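Local coordinates for protein histidine acid phosphatase (Bifidobacterium longum subsp. infantis, PDB 6RXD) that probably hydrolyses phosphate groups from myo-inositol hexakisphosphate (phytate), lower inositol phosphates and 2,3-bisphosphoglycerate, as a histidine acid phytase, at residues A[9-15]-A[312-317]; A[50-56]-A[88-92]; A[237-243]-A[341-347]; A[308-312]-A[330-334]. One frame throughout, in Å; residues are numbered along the deposited sequence. Where two conformers were deposited one is given.

Interaction 1 (A[9-15]-A[312-317]); sequences YYSSKQP and YIIAAD
The methyl group of A316 lies over one face of the Y10 ring, displaced toward the rim, with CB 3.5 Å from CZ of Y10. Its direction from the ring centroid is 21° off the normal, so this is a proper CH-pi contact. One helical turn earlier, Y312 has CG anti to the backbone N (chi1 162°), which carries its ring across to Y10; Y10 CE2 stands 3.7 Å from Y312 CZ, and the planes meet at 45°, neither stacked nor edge-to-face. I313 fills in beside them: its CG2 is near the plane of the Y10 ring, at the edge, and 3.8 Å from Y10 CA. Here the N-terminal peptide, folded into a short 3-10 turn at 12-13, is laid along the last turns of helix 301-317 in the helical part of the histidine acid phosphatase fold. S12 O accepts a hydrogen bond from R44, an arginine that belongs to the RHG sequence of the family.

The K13 methylenes pack tightly too: CG rests 3.8 Å from I313 CG1, and the bend at chi2 carries the chain across to I314, CE 3.7 Å from its CD1. The buried D317 carboxylate belongs here, OD2 2.6 Å from K13 O and 3.7 Å from P15 CG on the flank. The loose side begins at the K13 ammonium, whose NZ stays 6.1 Å from D317 OD1, too far for a salt bridge. Y10 and P15 keep some exposure to solvent. At the other end the Y9 ring turns from the helix and lies against A342 and R343 of helix 339-357.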
# COMPACT_ATOMS: atom_id res chain seq x y z
N TYR A 9 -7.60 -5.18 -12.86
CA TYR A 9 -8.44 -4.40 -11.97
C TYR A 9 -8.39 -4.89 -10.54
O TYR A 9 -9.41 -5.18 -9.93
CB TYR A 9 -9.87 -4.33 -12.51
CG TYR A 9 -9.89 -3.97 -13.97
CD1 TYR A 9 -9.42 -2.74 -14.41
CD2 TYR A 9 -10.37 -4.87 -14.91
CE1 TYR A 9 -9.42 -2.42 -15.76
CE2 TYR A 9 -10.39 -4.55 -16.26
CZ TYR A 9 -9.91 -3.32 -16.67
OH TYR A 9 -9.93 -3.01 -18.02
N TYR A 10 -7.18 -4.96 -10.02
CA TYR A 10 -6.95 -5.36 -8.65
C TYR A 10 -6.96 -4.19 -7.68
O TYR A 10 -6.85 -4.40 -6.47
CB TYR A 10 -5.59 -6.06 -8.53
CG TYR A 10 -5.46 -7.39 -9.23
CD1 TYR A 10 -4.27 -7.73 -9.87
CD2 TYR A 10 -6.48 -8.33 -9.20
CE1 TYR A 10 -4.10 -8.96 -10.49
CE2 TYR A 10 -6.33 -9.58 -9.83
CZ TYR A 10 -5.14 -9.88 -10.46
OH TYR A 10 -4.96 -11.10 -11.07
N SER A 11 -7.06 -2.96 -8.19
CA SER A 11 -7.04 -1.78 -7.32
C SER A 11 -5.78 -1.81 -6.46
O SER A 11 -4.75 -2.30 -6.90
CB SER A 11 -8.33 -1.73 -6.47
OG SER A 11 -8.35 -0.62 -5.57
N SER A 12 -5.84 -1.31 -5.23
CA SER A 12 -4.63 -1.27 -4.39
C SER A 12 -4.21 -2.65 -3.85
O SER A 12 -3.29 -2.75 -3.04
CB SER A 12 -4.79 -0.27 -3.25
OG SER A 12 -5.80 -0.71 -2.37
N LYS A 13 -4.87 -3.71 -4.30
CA LYS A 13 -4.41 -5.08 -4.02
C LYS A 13 -3.50 -5.58 -5.13
O LYS A 13 -3.07 -6.72 -5.10
CB LYS A 13 -5.59 -6.05 -3.86
CG LYS A 13 -6.08 -6.26 -2.44
CD LYS A 13 -6.45 -4.98 -1.74
CE LYS A 13 -7.11 -5.30 -0.39
NZ LYS A 13 -7.07 -4.16 0.55
N GLN A 14 -3.20 -4.74 -6.11
CA GLN A 14 -2.29 -5.12 -7.18
C GLN A 14 -0.98 -5.70 -6.62
O GLN A 14 -0.28 -5.04 -5.83
CB GLN A 14 -1.97 -3.88 -8.02
CG GLN A 14 -0.82 -4.07 -9.01
CD GLN A 14 -1.14 -5.09 -10.06
OE1 GLN A 14 -2.19 -5.02 -10.71
NE2 GLN A 14 -0.23 -6.04 -10.26
N PRO A 15 -0.63 -6.93 -7.01
CA PRO A 15 0.67 -7.41 -6.53
C PRO A 15 1.83 -6.59 -7.10
O PRO A 15 1.80 -6.15 -8.26
CB PRO A 15 0.72 -8.85 -7.06
CG PRO A 15 -0.75 -9.26 -7.13
CD PRO A 15 -1.43 -8.01 -7.63
N TYR A 312 -11.68 -11.92 -5.12
CA TYR A 312 -10.90 -11.95 -6.36
C TYR A 312 -9.58 -11.20 -6.22
O TYR A 312 -8.51 -11.69 -6.64
CB TYR A 312 -11.76 -11.36 -7.48
CG TYR A 312 -11.03 -10.91 -8.73
CD1 TYR A 312 -10.47 -11.83 -9.61
CD2 TYR A 312 -10.95 -9.57 -9.05
CE1 TYR A 312 -9.82 -11.41 -10.76
CE2 TYR A 312 -10.31 -9.14 -10.19
CZ TYR A 312 -9.75 -10.07 -11.05
OH TYR A 312 -9.11 -9.65 -12.20
N ILE A 313 -9.62 -10.02 -5.62
CA ILE A 313 -8.39 -9.26 -5.52
C ILE A 313 -7.44 -9.80 -4.45
O ILE A 313 -6.22 -9.79 -4.63
CB ILE A 313 -8.64 -7.75 -5.37
CG1 ILE A 313 -9.28 -7.43 -4.02
CG2 ILE A 313 -9.50 -7.25 -6.53
CD1 ILE A 313 -9.64 -5.94 -3.84
N ILE A 314 -7.99 -10.30 -3.35
CA ILE A 314 -7.13 -10.91 -2.32
C ILE A 314 -6.54 -12.23 -2.83
O ILE A 314 -5.43 -12.59 -2.48
CB ILE A 314 -7.87 -11.07 -0.98
CG1 ILE A 314 -8.15 -9.70 -0.36
CG2 ILE A 314 -7.04 -11.86 0.03
CD1 ILE A 314 -6.89 -8.97 0.13
N ALA A 315 -7.30 -12.94 -3.66
CA ALA A 315 -6.82 -14.19 -4.25
C ALA A 315 -5.53 -13.96 -5.02
O ALA A 315 -4.63 -14.80 -5.00
CB ALA A 315 -7.86 -14.79 -5.16
N ALA A 316 -5.44 -12.82 -5.71
CA ALA A 316 -4.21 -12.50 -6.45
C ALA A 316 -3.03 -12.35 -5.49
O ALA A 316 -1.90 -12.71 -5.82
CB ALA A 316 -4.39 -11.23 -7.27
N ASP A 317 -3.30 -11.78 -4.32
CA ASP A 317 -2.27 -11.57 -3.31
C ASP A 317 -1.90 -12.88 -2.64
O ASP A 317 -0.81 -13.01 -2.07
CB ASP A 317 -2.77 -10.58 -2.25
CG ASP A 317 -2.94 -9.19 -2.79
OD1 ASP A 317 -3.39 -8.31 -2.03
OD2 ASP A 317 -2.60 -8.97 -3.98

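Interaction 2 (A[50-56]-A[88-92]); sequences LSSYKYD and ITAAN
N92 reaches across from its helix to the backbone of L50: L50 N donates to N92 OD1 at 3.0 Å, a rather bent bond of 133°, with the donor tilted from the plane of the amide carbonyl. The other end of the same amide turns back on its own helix, where N92 ND2 donates to I88 O at 2.8 Å (152°). That carbonyl also takes the ordinary helical bond from N92 N, and the two donors reach it from opposite faces of its plane. With both ends in use, the N92 amide cannot easily flip, and L50 CD1 packs 3.5 Å from its ND2.

The contact fixes the stretch that follows the RHGSR sequence of the family, and the start of helix 55-69, against helix 75-95 in the helical part of the fold.

At that start D56 does double duty. Its CG sits between the backbone N and the carbonyl carbon (chi1 53°), which lets OD2 curl back to accept from K54 N, the N-cap residue, at 3.0 Å. OD1 faces the other helix and lies 2.7 Å from T89 OG1; the T89 proton may go to this oxygen or to L85 O, since both are within reach. Y97 OH is a further hydrogen-bond partner of D56 OD1. A water ties the same pair together, donating to D56 O at 2.9 Å and to T89 OG1 at 2.8 Å. Y53 brings its CE1 obliquely to T89 CG2, 4.0 Å away, while its hydroxyl is hydrogen-bonded to R61.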
# COMPACT_ATOMS: atom_id res chain seq x y z
N LEU A 50 -6.85 -12.31 3.80
CA LEU A 50 -8.06 -11.64 4.27
C LEU A 50 -7.85 -11.17 5.70
O LEU A 50 -7.17 -11.84 6.48
CB LEU A 50 -9.24 -12.61 4.21
CG LEU A 50 -9.66 -13.02 2.80
CD1 LEU A 50 -10.70 -14.15 2.85
CD2 LEU A 50 -10.19 -11.81 2.02
N SER A 51 -8.43 -10.02 6.06
CA SER A 51 -8.22 -9.45 7.38
C SER A 51 -8.94 -10.26 8.46
O SER A 51 -8.50 -10.33 9.60
CB SER A 51 -8.69 -8.00 7.43
OG SER A 51 -10.07 -7.91 7.13
N SER A 52 -10.06 -10.88 8.08
CA SER A 52 -10.83 -11.71 8.99
C SER A 52 -11.77 -12.62 8.23
O SER A 52 -11.90 -12.51 7.00
CB SER A 52 -11.64 -10.84 9.96
OG SER A 52 -12.61 -10.10 9.25
N TYR A 53 -12.40 -13.55 8.94
CA TYR A 53 -13.39 -14.45 8.37
C TYR A 53 -14.66 -13.63 8.17
O TYR A 53 -15.46 -13.45 9.10
CB TYR A 53 -13.61 -15.64 9.31
CG TYR A 53 -14.55 -16.72 8.80
CD1 TYR A 53 -14.39 -17.29 7.54
CD2 TYR A 53 -15.59 -17.19 9.60
CE1 TYR A 53 -15.27 -18.28 7.08
CE2 TYR A 53 -16.45 -18.17 9.16
CZ TYR A 53 -16.29 -18.72 7.91
OH TYR A 53 -17.17 -19.70 7.49
N LYS A 54 -14.84 -13.13 6.95
CA LYS A 54 -15.84 -12.10 6.71
C LYS A 54 -16.40 -12.18 5.29
O LYS A 54 -17.53 -12.64 5.10
CB LYS A 54 -15.25 -10.71 6.98
CG LYS A 54 -16.25 -9.57 6.76
CD LYS A 54 -15.62 -8.19 7.07
CE LYS A 54 -14.51 -7.85 6.09
NZ LYS A 54 -13.99 -6.46 6.32
N TYR A 55 -15.62 -11.74 4.30
CA TYR A 55 -16.07 -11.80 2.91
C TYR A 55 -16.28 -13.26 2.50
O TYR A 55 -17.27 -13.60 1.83
CB TYR A 55 -15.04 -11.17 1.98
CG TYR A 55 -14.87 -9.67 2.16
CD1 TYR A 55 -15.98 -8.84 2.30
CD2 TYR A 55 -13.61 -9.09 2.19
CE1 TYR A 55 -15.82 -7.47 2.47
CE2 TYR A 55 -13.44 -7.72 2.36
CZ TYR A 55 -14.55 -6.92 2.50
OH TYR A 55 -14.39 -5.56 2.65
N ASP A 56 -15.34 -14.11 2.89
CA ASP A 56 -15.46 -15.53 2.62
C ASP A 56 -16.56 -16.18 3.46
O ASP A 56 -17.27 -17.08 2.98
CB ASP A 56 -14.11 -16.26 2.81
CG ASP A 56 -13.45 -16.00 4.17
OD1 ASP A 56 -12.62 -16.84 4.58
OD2 ASP A 56 -13.72 -14.97 4.82
N ILE A 88 -10.17 -20.59 -0.37
CA ILE A 88 -9.55 -19.36 0.13
C ILE A 88 -9.64 -19.28 1.65
O ILE A 88 -8.73 -18.77 2.33
CB ILE A 88 -10.09 -18.08 -0.57
CG1 ILE A 88 -9.14 -16.90 -0.30
CG2 ILE A 88 -11.50 -17.75 -0.11
CD1 ILE A 88 -9.23 -15.78 -1.32
N THR A 89 -10.71 -19.83 2.21
CA THR A 89 -10.83 -19.88 3.66
C THR A 89 -9.75 -20.79 4.24
O THR A 89 -9.07 -20.42 5.20
CB THR A 89 -12.23 -20.35 4.05
OG1 THR A 89 -13.17 -19.35 3.65
CG2 THR A 89 -12.35 -20.58 5.57
N ALA A 90 -9.57 -21.96 3.64
CA ALA A 90 -8.55 -22.89 4.13
C ALA A 90 -7.15 -22.30 4.03
O ALA A 90 -6.32 -22.54 4.90
CB ALA A 90 -8.64 -24.22 3.37
N ALA A 91 -6.88 -21.54 2.98
CA ALA A 91 -5.58 -20.90 2.82
C ALA A 91 -5.34 -19.89 3.94
O ALA A 91 -4.24 -19.79 4.50
CB ALA A 91 -5.48 -20.24 1.47
N ASN A 92 -6.38 -19.13 4.27
CA ASN A 92 -6.29 -18.16 5.36
C ASN A 92 -6.20 -18.78 6.74
O ASN A 92 -5.49 -18.26 7.62
CB ASN A 92 -7.47 -17.19 5.28
CG ASN A 92 -7.24 -16.11 4.27
OD1 ASN A 92 -6.50 -15.16 4.54
ND2 ASN A 92 -7.85 -16.24 3.10
O HOH W 1 -15.88 -19.67 3.08

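Interaction 3 (A[237-243]-A[341-347]). With ZN (zinc ion), chain C.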
# COMPACT_ATOMS: atom_id res chain seq x y z
N VAL A 237 -22.65 0.66 -11.27
CA VAL A 237 -22.05 -0.30 -10.34
C VAL A 237 -23.11 -1.31 -9.89
O VAL A 237 -22.82 -2.51 -9.77
CB VAL A 237 -21.38 0.39 -9.12
CG1 VAL A 237 -20.94 -0.65 -8.10
CG2 VAL A 237 -20.17 1.22 -9.57
N LYS A 238 -24.33 -0.84 -9.68
CA LYS A 238 -25.42 -1.75 -9.31
C LYS A 238 -25.72 -2.71 -10.45
O LYS A 238 -25.98 -3.90 -10.22
CB LYS A 238 -26.66 -0.96 -8.87
CG LYS A 238 -26.44 -0.24 -7.54
CD LYS A 238 -27.62 0.60 -7.11
CE LYS A 238 -27.29 1.34 -5.82
NZ LYS A 238 -26.70 0.42 -4.81
N ARG A 239 -25.68 -2.21 -11.67
CA ARG A 239 -25.89 -3.07 -12.83
C ARG A 239 -24.78 -4.12 -12.92
O ARG A 239 -25.04 -5.29 -13.17
CB ARG A 239 -25.96 -2.25 -14.13
CG ARG A 239 -27.23 -1.43 -14.24
CD ARG A 239 -27.11 -0.38 -15.34
NE ARG A 239 -27.02 -0.98 -16.67
CZ ARG A 239 -26.66 -0.32 -17.76
NH1 ARG A 239 -26.61 -0.94 -18.93
NH2 ARG A 239 -26.33 0.96 -17.68
N ALA A 240 -23.53 -3.69 -12.70
CA ALA A 240 -22.39 -4.60 -12.74
C ALA A 240 -22.49 -5.65 -11.65
O ALA A 240 -22.07 -6.79 -11.83
CB ALA A 240 -21.10 -3.82 -12.58
N SER A 241 -23.06 -5.25 -10.51
CA SER A 241 -23.22 -6.18 -9.41
C SER A 241 -24.16 -7.32 -9.81
O SER A 241 -23.89 -8.48 -9.54
CB SER A 241 -23.78 -5.46 -8.17
OG SER A 241 -22.85 -4.52 -7.67
N HIS A 242 -25.28 -6.96 -10.42
CA HIS A 242 -26.22 -7.96 -10.88
C HIS A 242 -25.59 -8.85 -11.94
O HIS A 242 -25.74 -10.08 -11.92
CB HIS A 242 -27.47 -7.31 -11.43
CG HIS A 242 -28.45 -8.31 -11.95
ND1 HIS A 242 -29.26 -9.04 -11.11
CD2 HIS A 242 -28.69 -8.76 -13.20
CE1 HIS A 242 -29.99 -9.87 -11.83
NE2 HIS A 242 -29.66 -9.72 -13.10
N ASP A 243 -24.89 -8.22 -12.89
CA ASP A 243 -24.22 -8.93 -13.98
C ASP A 243 -23.29 -10.01 -13.43
O ASP A 243 -23.31 -11.18 -13.85
CB ASP A 243 -23.43 -7.92 -14.81
CG ASP A 243 -23.00 -8.47 -16.15
OD1 ASP A 243 -23.87 -8.62 -17.04
OD2 ASP A 243 -21.79 -8.71 -16.33
N ASP A 341 -16.77 -5.44 -15.32
CA ASP A 341 -17.41 -5.31 -14.02
C ASP A 341 -16.34 -5.10 -12.95
O ASP A 341 -16.50 -4.26 -12.07
CB ASP A 341 -18.27 -6.54 -13.69
CG ASP A 341 -19.46 -6.69 -14.63
OD1 ASP A 341 -19.95 -5.68 -15.17
OD2 ASP A 341 -19.91 -7.84 -14.80
N ALA A 342 -15.25 -5.88 -13.02
CA ALA A 342 -14.13 -5.69 -12.10
C ALA A 342 -13.63 -4.24 -12.13
O ALA A 342 -13.29 -3.67 -11.09
CB ALA A 342 -12.97 -6.65 -12.42
N ARG A 343 -13.59 -3.65 -13.33
CA ARG A 343 -13.14 -2.28 -13.48
C ARG A 343 -14.08 -1.32 -12.73
O ARG A 343 -13.63 -0.37 -12.10
CB ARG A 343 -13.05 -1.92 -14.97
CG ARG A 343 -12.66 -0.49 -15.28
CD ARG A 343 -12.75 -0.25 -16.79
NE ARG A 343 -12.43 1.12 -17.15
CZ ARG A 343 -13.32 2.11 -17.17
NH1 ARG A 343 -12.94 3.34 -17.50
NH2 ARG A 343 -14.59 1.86 -16.87
N MET A 344 -15.39 -1.59 -12.79
CA MET A 344 -16.36 -0.79 -12.04
C MET A 344 -16.13 -0.91 -10.54
O MET A 344 -16.20 0.08 -9.81
CB MET A 344 -17.80 -1.20 -12.37
CG MET A 344 -18.23 -0.91 -13.80
SD MET A 344 -18.13 0.84 -14.20
CE MET A 344 -19.18 1.53 -12.93
N PHE A 345 -15.90 -2.13 -10.06
CA PHE A 345 -15.68 -2.36 -8.63
C PHE A 345 -14.37 -1.74 -8.16
O PHE A 345 -14.29 -1.19 -7.06
CB PHE A 345 -15.70 -3.86 -8.32
CG PHE A 345 -16.95 -4.56 -8.79
CD1 PHE A 345 -18.18 -3.93 -8.70
CD2 PHE A 345 -16.88 -5.82 -9.36
CE1 PHE A 345 -19.34 -4.56 -9.14
CE2 PHE A 345 -18.04 -6.46 -9.82
CZ PHE A 345 -19.27 -5.82 -9.71
N ALA A 346 -13.35 -1.82 -9.01
CA ALA A 346 -12.08 -1.16 -8.74
C ALA A 346 -12.26 0.34 -8.61
O ALA A 346 -11.63 0.97 -7.77
CB ALA A 346 -11.06 -1.48 -9.83
N TRP A 347 -13.09 0.92 -9.46
CA TRP A 347 -13.34 2.36 -9.35
C TRP A 347 -14.02 2.68 -8.03
O TRP A 347 -13.65 3.64 -7.37
CB TRP A 347 -14.19 2.87 -10.50
CG TRP A 347 -14.73 4.24 -10.26
CD1 TRP A 347 -14.02 5.42 -10.23
CD2 TRP A 347 -16.10 4.59 -10.04
NE1 TRP A 347 -14.88 6.47 -9.99
CE2 TRP A 347 -16.15 5.99 -9.87
CE3 TRP A 347 -17.28 3.85 -9.95
CZ2 TRP A 347 -17.35 6.67 -9.63
CZ3 TRP A 347 -18.47 4.53 -9.70
CH2 TRP A 347 -18.50 5.92 -9.55
ZN ZN C . -29.95 -10.84 -14.95
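V237 and A240 of one helix meet M344, F345 and D341 of another in a buried helix-helix contact within the helical part of the histidine acid phosphatase fold. The axes of segments 237-243 and 341-347 approach to 9.3 Å and cross at -133°, so the helices run roughly antiparallel but well splayed.

At one end V237 CG2 touches two side chains at once. M344, bent at chi2 and chi3, curls its CE to 3.5 Å from V237 CG2, and W347 offers the edge of its indole, with CZ3 3.7 Å from the same methyl. Outside the two segments, W347 NE1 donates to Y427 O.

The F345 ring comes edge-on in the middle. V237 O and A240 O both lie near its plane, the latter 3.6 Å from F345 CZ, and A240 CB lies 3.9 Å from F345 CE1.

At the far end D341, with CG anti to its carbonyl carbon (chi1 -66°), sets OD1 3.4 Å from A240 CB. Its carboxylate is turned 77° against that of D243, the two side chains crossing at about a right angle; how close they come is doubtful, since D243 has two conformers. Both are known zinc ligands in this protein, though no zinc is bound to the pair here. An alanine at D341 would probably leave D243 facing no second carboxylate, cost the zinc site seen in other structures one ligand and uncover A240 CB. On the outer side of its helix, H242 uses ND1 for a hydrogen bond with E301 and joins E251 in holding a zinc ion, with NE2 2.2 Å from the metal.

Interaction 4 (A[308-312]-A[330-334]); sequences LYNLY and FDQYF
Y312 and F334 form an offset stack, centroids 4.2 Å apart and planes 23° from parallel, where helix 301-317 packs on the 3-10 turn that begins at F330, in the helical part of the histidine acid phosphatase fold. Y312 CB starts the overlap, 3.5 Å from F334 CE2. CG comes next, 3.6 Å from F334 CD2, which lies over the ring nearer its rim than its centre. CD2 lies over the centre of the F334 ring. CD1 still covers F334 CD2 and begins to meet the turn itself; CE1 then stands 3.8 Å from D331 CA, which touches the ring at its edge. CZ has F334 CB 4.1 Å away over the same face as the stacked ring, and the hydroxyl at the tip is hydrogen-bonded to R8 O. A leucine in place of Y312 would probably abolish the stack, leave one face of F334 poorly covered and deprive the R8 carbonyl of its hydroxyl partner.

F334 CZ also reaches Y309 CA. On F330 the partners are leucines: L308 CD1 leans obliquely on the ring, 3.8 Å from F330 CD1, and L311 CB sits squarely over it, 4.0 Å from its centroid and 7° off the normal.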
# COMPACT_ATOMS: atom_id res chain seq x y z
N LEU A 308 -17.49 -10.57 -3.43
CA LEU A 308 -16.88 -11.49 -4.38
C LEU A 308 -15.67 -10.83 -5.04
O LEU A 308 -14.63 -11.46 -5.23
CB LEU A 308 -17.90 -11.94 -5.45
CG LEU A 308 -17.42 -13.03 -6.43
CD1 LEU A 308 -16.96 -14.23 -5.63
CD2 LEU A 308 -18.56 -13.42 -7.36
N TYR A 309 -15.81 -9.55 -5.38
CA TYR A 309 -14.68 -8.80 -5.92
C TYR A 309 -13.54 -8.73 -4.91
O TYR A 309 -12.37 -8.87 -5.28
CB TYR A 309 -15.11 -7.39 -6.34
CG TYR A 309 -13.95 -6.53 -6.78
CD1 TYR A 309 -13.32 -6.74 -8.01
CD2 TYR A 309 -13.48 -5.50 -5.98
CE1 TYR A 309 -12.24 -5.94 -8.40
CE2 TYR A 309 -12.42 -4.72 -6.37
CZ TYR A 309 -11.81 -4.94 -7.57
OH TYR A 309 -10.74 -4.14 -7.94
N ASN A 310 -13.85 -8.53 -3.63
CA ASN A 310 -12.79 -8.52 -2.62
C ASN A 310 -12.05 -9.85 -2.53
O ASN A 310 -10.85 -9.89 -2.24
CB ASN A 310 -13.33 -8.09 -1.25
CG ASN A 310 -13.29 -6.57 -1.06
OD1 ASN A 310 -12.23 -6.01 -0.76
ND2 ASN A 310 -14.41 -5.92 -1.27
N LEU A 311 -12.76 -10.95 -2.76
CA LEU A 311 -12.08 -12.25 -2.75
C LEU A 311 -11.20 -12.41 -3.97
O LEU A 311 -10.10 -12.94 -3.88
CB LEU A 311 -13.09 -13.40 -2.64
CG LEU A 311 -13.89 -13.47 -1.33
CD1 LEU A 311 -14.74 -14.74 -1.34
CD2 LEU A 311 -12.98 -13.44 -0.11
N TYR A 312 -11.68 -11.92 -5.12
CA TYR A 312 -10.90 -11.95 -6.36
C TYR A 312 -9.58 -11.20 -6.22
O TYR A 312 -8.51 -11.69 -6.64
CB TYR A 312 -11.76 -11.36 -7.48
CG TYR A 312 -11.03 -10.91 -8.73
CD1 TYR A 312 -10.47 -11.83 -9.61
CD2 TYR A 312 -10.95 -9.57 -9.05
CE1 TYR A 312 -9.82 -11.41 -10.76
CE2 TYR A 312 -10.31 -9.14 -10.19
CZ TYR A 312 -9.75 -10.07 -11.05
OH TYR A 312 -9.11 -9.65 -12.20
N PHE A 330 -11.08 -17.55 -8.44
CA PHE A 330 -12.05 -16.46 -8.51
C PHE A 330 -11.92 -15.66 -9.80
O PHE A 330 -12.88 -14.99 -10.22
CB PHE A 330 -11.92 -15.55 -7.29
CG PHE A 330 -12.40 -16.19 -6.01
CD1 PHE A 330 -13.76 -16.28 -5.74
CD2 PHE A 330 -11.50 -16.72 -5.09
CE1 PHE A 330 -14.22 -16.88 -4.57
CE2 PHE A 330 -11.96 -17.32 -3.92
CZ PHE A 330 -13.32 -17.41 -3.66
N ASP A 331 -10.76 -15.75 -10.44
CA ASP A 331 -10.58 -15.04 -11.70
C ASP A 331 -11.55 -15.51 -12.78
O ASP A 331 -11.85 -14.75 -13.71
CB ASP A 331 -9.12 -15.10 -12.19
CG ASP A 331 -8.61 -16.50 -12.33
OD1 ASP A 331 -9.05 -17.38 -11.55
OD2 ASP A 331 -7.75 -16.73 -13.20
N GLN A 332 -12.08 -16.73 -12.65
CA GLN A 332 -13.01 -17.24 -13.64
C GLN A 332 -14.32 -16.45 -13.71
O GLN A 332 -15.04 -16.54 -14.70
CB GLN A 332 -13.37 -18.69 -13.36
CG GLN A 332 -14.35 -18.81 -12.21
CD GLN A 332 -14.66 -20.24 -11.88
OE1 GLN A 332 -15.55 -20.84 -12.48
NE2 GLN A 332 -13.93 -20.79 -10.91
N TYR A 333 -14.62 -15.69 -12.66
CA TYR A 333 -15.85 -14.90 -12.64
C TYR A 333 -15.63 -13.51 -13.20
O TYR A 333 -16.57 -12.72 -13.30
CB TYR A 333 -16.39 -14.75 -11.20
CG TYR A 333 -16.63 -16.07 -10.50
CD1 TYR A 333 -17.53 -17.00 -11.02
CD2 TYR A 333 -15.99 -16.37 -9.31
CE1 TYR A 333 -17.76 -18.21 -10.38
CE2 TYR A 333 -16.22 -17.58 -8.66
CZ TYR A 333 -17.10 -18.49 -9.20
OH TYR A 333 -17.33 -19.69 -8.57
N PHE A 334 -14.40 -13.22 -13.60
CA PHE A 334 -14.07 -11.87 -14.06
C PHE A 334 -13.40 -11.87 -15.44
O PHE A 334 -12.50 -11.07 -15.69
CB PHE A 334 -13.20 -11.16 -13.03
CG PHE A 334 -13.91 -10.88 -11.73
CD1 PHE A 334 -14.63 -9.70 -11.56
CD2 PHE A 334 -13.89 -11.80 -10.68
CE1 PHE A 334 -15.29 -9.43 -10.37
CE2 PHE A 334 -14.56 -11.54 -9.49
CZ PHE A 334 -15.26 -10.35 -9.33

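In the fold
Helix 301-317 joins most of the set: interactions 1 and 4 both use it, share Y312 and have centres 9 Å apart. The centre of interaction 2 is 14 Å from the centre of each, and it touches both, through L50 on I314 and on L311. On another side, helix 339-357, next along the chain, carries interaction 3, whose centre is 12 Å from that of interaction 4; F345 and A346 press on Y309. Interactions 2 and 3 do not touch. Along the chain, interaction 1 opens first, at the N-terminal peptide, and closes on helix 301-317 after interaction 2 is complete; its segments alternate with those of interactions 3 and 4. Distant parts of the sequence thus gather round one helix.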